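Local coordinates for protein probable transcriptional regulator (PDB 3HIM) that probably acts as a TetR-family transcription factor that binds regulatory DNA through a helix-turn-helix motif, at residues Ala81-Asp86 against Met94-Ala99; Tyr100-Ala105 against Ile186-Tyr191. All blocks are in the same frame, centred on the assembly; numbering follows the deposited sequence.

Interaction 1: residues Ala81-Asp86 against Met94-Ala99; sequences AADFPD and MSTVTA
The hydroxyl of S95 donates a hydrogen bond to the backbone carbonyl of A82, with OG 2.7 Å from O. The donor lies in the carbonyl plane on a lone pair, at a C=O...OG angle of 132°. A side-chain torsion that sets OG anti to the backbone N (chi1 -176°) carries the hydroxyl across to the other segment. Beside this bond the methyl groups of A82 and A99 abut, CB to CB at 3.6 Å, and the CB of A82 also rests on the backbone O of S95, 3.7 Å away. T96 supplies its methyl: CG2 lies 3.7 Å from CB of D83, while its OG1 turns back to the carbonyl of R92. Were S95 replaced by an alanine, the carbonyl of A82 would probably be left without its side-chain donor, with the methyl contacts still in place. Further out, D83 makes a salt bridge through OD1 to R92, so the same arginine serves both D83 and T96, and I143 of helix 123-149 touches both of their side chains. The arrangement fastens the end of helix 60-82, and the turn after it, to helix 89-106, a junction of consecutive helices in the all-helical TetR-type fold.

Interaction 2: residues Tyr100-Ala105 against Ile186-Tyr191; sequences YVTWHA and IIAARY
The hydroxyl of T102 lies beside A188: OG1, hydrogen-bonded to the carbonyl of T98 one turn earlier in the same helix, is 4.0 Å from the methyl CB of A188. That hydrogen bond satisfies the hydroxyl within its own helix, so what it offers the facing helix is packing. The weight of the contact falls on V101, whose two methyls divide the facing helix between them. CG1, anti to the backbone N (chi1 168°), settles on the backbone of A188. It lies 3.7 Å from CA of A188. The same V101 CG1 also meets CG2 of I187 at 3.8 Å. CG2 of V101 takes the other direction and touches CD2 of Y191 at 3.7 Å, reaching the ring at its edge, near the ring plane, with the two side chains crossing at about a right angle. One face of the same ring is covered by CD1 of I187, 3.5 Å above the plane and offset toward the rim.

The small side chain of A188 lets V101 lie close to the backbone here, and the local helix axes approach to 8.8 Å. They run roughly antiparallel, at 145°, joining helix 89-106 to helix 184-198 within the all-helical C-terminal domain of the TetR fold. I187 and Y191 also pack on L163 of the second subunit, so two of the three residues that receive V101 also take part in the dimer interface. On another side of helix 89-106, the Y100 ring meets F140 edge-to-face and its OH bonds to the carbonyl of T166.

Both contacts draw on helix 89-106, which meets helix 60-82 and the residues after it in interaction 1 and helix 184-198 in interaction 2. Their centres lie about 13 Å apart, and they adjoin where T98 O packs on A188 CB, 3.9 Å away. The first is a surface contact between neighbours in sequence, combining a hydroxyl-to-carbonyl bond with small methyls. The second is buried, joins helices distant in the chain, and relies on branched, aromatic and alanine side chains without a polar bond across it. Nearly equal areas are buried in the two, yet the second subunit reaches interaction 2 alone.

Interaction 1: residues Ala81-Asp86 against Met94-Ala99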
ATOM      1  N   ALA B  81       7.350 -21.275   4.251  1.00 17.52           N
ATOM      2  CA  ALA B  81       8.408 -21.738   5.167  1.00 17.82           C
ATOM      3  C   ALA B  81       8.186 -21.272   6.617  1.00 18.17           C
ATOM      4  O   ALA B  81       8.642 -21.920   7.551  1.00 17.91           O
ATOM      5  CB  ALA B  81       9.771 -21.273   4.677  1.00 17.92           C
ATOM      6  N   ALA B  82       7.500 -20.148   6.811  1.00 18.39           N
ATOM      7  CA  ALA B  82       7.238 -19.681   8.174  1.00 18.19           C
ATOM      8  C   ALA B  82       6.024 -20.374   8.833  1.00 18.32           C
ATOM      9  O   ALA B  82       5.823 -20.261  10.049  1.00 18.28           O
ATOM     10  CB  ALA B  82       7.098 -18.152   8.212  1.00 17.95           C
ATOM     11  N   ASP B  83       5.228 -21.102   8.049  1.00 18.05           N
ATOM     12  CA  ASP B  83       4.051 -21.767   8.605  1.00 17.91           C
ATOM     13  C   ASP B  83       4.360 -23.211   9.020  1.00 18.00           C
ATOM     14  O   ASP B  83       5.041 -23.933   8.302  1.00 18.36           O
ATOM     15  CB  ASP B  83       2.879 -21.729   7.629  1.00 17.61           C
ATOM     16  CG  ASP B  83       1.577 -22.166   8.265  1.00 18.99           C
ATOM     17  OD1 ASP B  83       1.353 -21.930   9.491  1.00 20.92           O
ATOM     18  OD2 ASP B  83       0.769 -22.759   7.533  1.00 18.70           O
ATOM     19  N   PHE B  84       3.865 -23.615  10.188  1.00 17.06           N
ATOM     20  CA  PHE B  84       4.170 -24.932  10.733  1.00 17.11           C
ATOM     21  C   PHE B  84       2.866 -25.531  11.196  1.00 16.99           C
ATOM     22  O   PHE B  84       2.366 -25.184  12.271  1.00 17.24           O
ATOM     23  CB  PHE B  84       5.155 -24.833  11.901  1.00 16.67           C
ATOM     24  CG  PHE B  84       6.435 -24.145  11.555  1.00 16.76           C
ATOM     25  CD1 PHE B  84       7.419 -24.804  10.834  1.00 16.28           C
ATOM     26  CD2 PHE B  84       6.660 -22.824  11.953  1.00 15.78           C
ATOM     27  CE1 PHE B  84       8.630 -24.162  10.514  1.00 16.93           C
ATOM     28  CE2 PHE B  84       7.858 -22.179  11.635  1.00 15.38           C
ATOM     29  CZ  PHE B  84       8.839 -22.850  10.906  1.00 14.61           C
ATOM     30  N   PRO B  85       2.269 -26.392  10.362  1.00 17.13           N
ATOM     31  CA  PRO B  85       0.943 -26.904  10.707  1.00 17.12           C
ATOM     32  C   PRO B  85       0.937 -27.797  11.951  1.00 17.22           C
ATOM     33  O   PRO B  85      -0.123 -28.183  12.414  1.00 17.04           O
ATOM     34  CB  PRO B  85       0.534 -27.667   9.445  1.00 17.26           C
ATOM     35  CG  PRO B  85       1.223 -26.882   8.357  1.00 18.05           C
ATOM     36  CD  PRO B  85       2.590 -26.628   8.944  1.00 17.21           C
ATOM     37  N   ASP B  86       2.111 -28.088  12.503  1.00 17.27           N
ATOM     38  CA  ASP B  86       2.180 -28.856  13.739  1.00 18.04           C
ATOM     39  C   ASP B  86       2.263 -27.987  15.014  1.00 18.20           C
ATOM     40  O   ASP B  86       2.513 -28.499  16.088  1.00 18.34           O
ATOM     41  CB  ASP B  86       3.324 -29.875  13.671  1.00 17.89           C
ATOM     42  CG  ASP B  86       4.693 -29.232  13.419  1.00 19.70           C
ATOM     43  OD1 ASP B  86       4.805 -27.987  13.319  1.00 18.58           O
ATOM     44  OD2 ASP B  86       5.677 -30.005  13.312  1.00 22.32           O
ATOM     45  N   MET B  94       1.572 -15.584  14.352  1.00 15.91           N
ATOM     46  CA  MET B  94       2.727 -14.773  14.706  1.00 15.82           C
ATOM     47  C   MET B  94       3.852 -14.976  13.683  1.00 16.21           C
ATOM     48  O   MET B  94       4.485 -14.018  13.233  1.00 15.62           O
ATOM     49  CB  MET B  94       3.230 -15.105  16.117  1.00 15.30           C
ATOM     50  CG  MET B  94       2.269 -14.724  17.266  1.00 15.88           C
ATOM     51  SD  MET B  94       2.741 -15.351  18.916  1.00 17.94           S
ATOM     52  CE  MET B  94       4.521 -15.160  18.874  1.00 20.10           C
ATOM     53  N   SER B  95       4.087 -16.226  13.308  1.00 16.13           N
ATOM     54  CA  SER B  95       5.273 -16.573  12.526  1.00 16.46           C
ATOM     55  C   SER B  95       5.167 -16.087  11.085  1.00 15.89           C
ATOM     56  O   SER B  95       6.113 -15.498  10.523  1.00 15.16           O
ATOM     57  CB  SER B  95       5.482 -18.100  12.544  1.00 16.92           C
ATOM     58  OG  SER B  95       6.673 -18.449  11.870  1.00 17.15           O
ATOM     59  N   THR B  96       4.009 -16.346  10.493  1.00 15.36           N
ATOM     60  CA  THR B  96       3.783 -15.964   9.113  1.00 15.99           C
ATOM     61  C   THR B  96       3.655 -14.450   8.969  1.00 16.63           C
ATOM     62  O   THR B  96       4.177 -13.904   7.995  1.00 16.67           O
ATOM     63  CB  THR B  96       2.545 -16.620   8.534  1.00 16.15           C
ATOM     64  OG1 THR B  96       1.433 -16.355   9.402  1.00 16.05           O
ATOM     65  CG2 THR B  96       2.766 -18.134   8.374  1.00 15.01           C
ATOM     66  N   VAL B  97       2.953 -13.788   9.914  1.00 16.02           N
ATOM     67  CA  VAL B  97       2.867 -12.314   9.908  1.00 15.85           C
ATOM     68  C   VAL B  97       4.268 -11.681  10.048  1.00 16.09           C
ATOM     69  O   VAL B  97       4.634 -10.801   9.252  1.00 16.34           O
ATOM     70  CB  VAL B  97       1.866 -11.730  10.977  1.00 15.44           C
ATOM     71  CG1 VAL B  97       1.969 -10.200  11.037  1.00 14.96           C
ATOM     72  CG2 VAL B  97       0.425 -12.126  10.645  1.00 13.95           C
ATOM     73  N   THR B  98       5.051 -12.149  11.023  1.00 15.40           N
ATOM     74  CA  THR B  98       6.453 -11.732  11.142  1.00 15.89           C
ATOM     75  C   THR B  98       7.237 -11.846   9.810  1.00 16.08           C
ATOM     76  O   THR B  98       7.829 -10.860   9.352  1.00 16.27           O
ATOM     77  CB  THR B  98       7.210 -12.533  12.228  1.00 15.59           C
ATOM     78  OG1 THR B  98       6.536 -12.357  13.473  1.00 15.82           O
ATOM     79  CG2 THR B  98       8.679 -12.054  12.361  1.00 13.89           C
ATOM     80  N   ALA B  99       7.250 -13.040   9.218  1.00 15.76           N
ATOM     81  CA  ALA B  99       7.923 -13.263   7.922  1.00 15.59           C
ATOM     82  C   ALA B  99       7.346 -12.393   6.819  1.00 15.41           C
ATOM     83  O   ALA B  99       8.069 -11.842   5.999  1.00 15.49           O
ATOM     84  CB  ALA B  99       7.837 -14.729   7.519  1.00 15.05           C
TER

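Interaction 2: residues Tyr100-Ala105 against Ile186-Tyr191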
ATOM      1  N   TYR B 100       6.031 -12.272   6.789  1.00 15.69           N
ATOM      2  CA  TYR B 100       5.386 -11.477   5.755  1.00 15.95           C
ATOM      3  C   TYR B 100       5.775 -10.003   5.844  1.00 15.59           C
ATOM      4  O   TYR B 100       6.203  -9.415   4.844  1.00 15.94           O
ATOM      5  CB  TYR B 100       3.881 -11.620   5.869  1.00 16.03           C
ATOM      6  CG  TYR B 100       3.088 -11.031   4.728  1.00 16.95           C
ATOM      7  CD1 TYR B 100       3.196 -11.539   3.421  1.00 18.33           C
ATOM      8  CD2 TYR B 100       2.167 -10.018   4.969  1.00 18.31           C
ATOM      9  CE1 TYR B 100       2.391 -11.006   2.359  1.00 18.79           C
ATOM     10  CE2 TYR B 100       1.397  -9.477   3.956  1.00 17.63           C
ATOM     11  CZ  TYR B 100       1.504  -9.973   2.657  1.00 18.16           C
ATOM     12  OH  TYR B 100       0.707  -9.416   1.697  1.00 15.70           O
ATOM     13  N   VAL B 101       5.638  -9.408   7.027  1.00 15.20           N
ATOM     14  CA  VAL B 101       5.978  -7.984   7.219  1.00 14.87           C
ATOM     15  C   VAL B 101       7.488  -7.723   6.975  1.00 15.78           C
ATOM     16  O   VAL B 101       7.862  -6.804   6.223  1.00 14.78           O
ATOM     17  CB  VAL B 101       5.531  -7.510   8.610  1.00 15.64           C
ATOM     18  CG1 VAL B 101       6.120  -6.138   8.952  1.00 14.17           C
ATOM     19  CG2 VAL B 101       3.979  -7.474   8.686  1.00 14.47           C
ATOM     20  N   THR B 102       8.344  -8.549   7.594  1.00 15.42           N
ATOM     21  CA  THR B 102       9.799  -8.474   7.391  1.00 15.79           C
ATOM     22  C   THR B 102      10.160  -8.524   5.905  1.00 15.39           C
ATOM     23  O   THR B 102      10.952  -7.723   5.445  1.00 14.70           O
ATOM     24  CB  THR B 102      10.526  -9.632   8.137  1.00 15.99           C
ATOM     25  OG1 THR B 102      10.173  -9.574   9.516  1.00 16.38           O
ATOM     26  CG2 THR B 102      12.050  -9.549   7.989  1.00 16.16           C
ATOM     27  N   TRP B 103       9.574  -9.469   5.166  1.00 15.04           N
ATOM     28  CA  TRP B 103       9.846  -9.576   3.736  1.00 14.42           C
ATOM     29  C   TRP B 103       9.525  -8.275   3.026  1.00 14.40           C
ATOM     30  O   TRP B 103      10.304  -7.782   2.189  1.00 14.90           O
ATOM     31  CB  TRP B 103       9.073 -10.722   3.103  1.00 14.23           C
ATOM     32  CG  TRP B 103       9.527 -10.997   1.701  1.00 14.50           C
ATOM     33  CD1 TRP B 103      10.422 -11.952   1.304  1.00 15.67           C
ATOM     34  CD2 TRP B 103       9.131 -10.292   0.506  1.00 15.19           C
ATOM     35  NE1 TRP B 103      10.608 -11.892  -0.070  1.00 16.67           N
ATOM     36  CE2 TRP B 103       9.822 -10.888  -0.582  1.00 15.75           C
ATOM     37  CE3 TRP B 103       8.259  -9.222   0.251  1.00 14.50           C
ATOM     38  CZ2 TRP B 103       9.664 -10.450  -1.908  1.00 15.86           C
ATOM     39  CZ3 TRP B 103       8.096  -8.784  -1.073  1.00 17.16           C
ATOM     40  CH2 TRP B 103       8.808  -9.398  -2.137  1.00 15.99           C
ATOM     41  N   HIS B 104       8.372  -7.719   3.352  1.00 14.37           N
ATOM     42  CA  HIS B 104       7.921  -6.508   2.711  1.00 14.89           C
ATOM     43  C   HIS B 104       8.746  -5.245   3.038  1.00 15.34           C
ATOM     44  O   HIS B 104       8.850  -4.343   2.202  1.00 15.42           O
ATOM     45  CB  HIS B 104       6.434  -6.303   2.974  1.00 14.60           C
ATOM     46  CG  HIS B 104       5.557  -6.982   1.971  1.00 14.84           C
ATOM     47  ND1 HIS B 104       5.384  -6.499   0.690  1.00 14.91           N
ATOM     48  CD2 HIS B 104       4.821  -8.117   2.052  1.00 15.08           C
ATOM     49  CE1 HIS B 104       4.575  -7.303   0.027  1.00 13.53           C
ATOM     50  NE2 HIS B 104       4.209  -8.285   0.836  1.00 16.20           N
ATOM     51  N   ALA B 105       9.313  -5.183   4.235  1.00 15.74           N
ATOM     52  CA  ALA B 105      10.275  -4.132   4.588  1.00 16.92           C
ATOM     53  C   ALA B 105      11.623  -4.322   3.864  1.00 17.39           C
ATOM     54  O   ALA B 105      12.083  -3.409   3.183  1.00 17.76           O
ATOM     55  CB  ALA B 105      10.484  -4.082   6.079  1.00 16.37           C
ATOM     56  N   ILE B 186      10.701  -4.517  14.659  1.00 15.94           N
ATOM     57  CA  ILE B 186       9.759  -3.728  15.465  1.00 15.37           C
ATOM     58  C   ILE B 186       8.376  -3.636  14.776  1.00 15.55           C
ATOM     59  O   ILE B 186       7.330  -3.900  15.389  1.00 14.66           O
ATOM     60  CB  ILE B 186      10.336  -2.308  15.812  1.00 15.19           C
ATOM     61  CG1 ILE B 186      11.607  -2.444  16.658  1.00 15.16           C
ATOM     62  CG2 ILE B 186       9.279  -1.431  16.501  1.00 14.22           C
ATOM     63  CD1 ILE B 186      12.343  -1.113  16.978  1.00 15.63           C
ATOM     64  N   ILE B 187       8.357  -3.292  13.495  1.00 15.57           N
ATOM     65  CA  ILE B 187       7.067  -3.210  12.833  1.00 16.35           C
ATOM     66  C   ILE B 187       6.354  -4.574  12.797  1.00 16.16           C
ATOM     67  O   ILE B 187       5.154  -4.658  13.075  1.00 16.65           O
ATOM     68  CB  ILE B 187       7.121  -2.494  11.443  1.00 16.39           C
ATOM     69  CG1 ILE B 187       5.702  -2.330  10.869  1.00 15.90           C
ATOM     70  CG2 ILE B 187       8.016  -3.247  10.466  1.00 17.15           C
ATOM     71  CD1 ILE B 187       4.732  -1.563  11.761  1.00 13.90           C
ATOM     72  N   ALA B 188       7.089  -5.646  12.527  1.00 16.19           N
ATOM     73  CA  ALA B 188       6.461  -6.958  12.500  1.00 15.59           C
ATOM     74  C   ALA B 188       5.849  -7.280  13.863  1.00 15.69           C
ATOM     75  O   ALA B 188       4.724  -7.792  13.938  1.00 16.13           O
ATOM     76  CB  ALA B 188       7.451  -8.025  12.067  1.00 15.32           C
ATOM     77  N   ALA B 189       6.571  -6.960  14.939  1.00 14.96           N
ATOM     78  CA  ALA B 189       6.097  -7.276  16.280  1.00 15.06           C
ATOM     79  C   ALA B 189       4.795  -6.542  16.558  1.00 14.67           C
ATOM     80  O   ALA B 189       3.847  -7.126  17.090  1.00 14.59           O
ATOM     81  CB  ALA B 189       7.155  -6.929  17.340  1.00 15.43           C
ATOM     82  N   ARG B 190       4.752  -5.263  16.196  1.00 14.05           N
ATOM     83  CA  ARG B 190       3.527  -4.468  16.326  1.00 14.11           C
ATOM     84  C   ARG B 190       2.352  -5.042  15.529  1.00 13.75           C
ATOM     85  O   ARG B 190       1.208  -5.089  16.017  1.00 14.21           O
ATOM     86  CB  ARG B 190       3.796  -3.034  15.899  1.00 14.11           C
ATOM     87  CG  ARG B 190       3.771  -2.042  17.020  1.00 17.07           C
ATOM     88  CD  ARG B 190       4.934  -2.144  17.953  1.00 16.96           C
ATOM     89  NE  ARG B 190       4.829  -3.258  18.908  1.00 16.65           N
ATOM     90  CZ  ARG B 190       5.890  -3.753  19.533  1.00 15.59           C
ATOM     91  NH1 ARG B 190       7.077  -3.203  19.307  1.00 15.76           N
ATOM     92  NH2 ARG B 190       5.780  -4.775  20.364  1.00 14.80           N
ATOM     93  N   TYR B 191       2.643  -5.507  14.319  1.00 13.05           N
ATOM     94  CA  TYR B 191       1.610  -6.003  13.429  1.00 13.23           C
ATOM     95  C   TYR B 191       1.173  -7.384  13.849  1.00 13.10           C
ATOM     96  O   TYR B 191       0.014  -7.755  13.665  1.00 13.09           O
ATOM     97  CB  TYR B 191       2.091  -5.989  11.983  1.00 12.87           C
ATOM     98  CG  TYR B 191       1.882  -4.661  11.299  1.00 14.45           C
ATOM     99  CD1 TYR B 191       1.531  -3.507  12.019  1.00 15.33           C
ATOM    100  CD2 TYR B 191       2.055  -4.548   9.924  1.00 14.71           C
ATOM    101  CE1 TYR B 191       1.330  -2.287  11.362  1.00 15.44           C
ATOM    102  CE2 TYR B 191       1.875  -3.350   9.269  1.00 13.33           C
ATOM    103  CZ  TYR B 191       1.515  -2.222   9.970  1.00 15.15           C
ATOM    104  OH  TYR B 191       1.335  -1.040   9.252  1.00 14.06           O
TER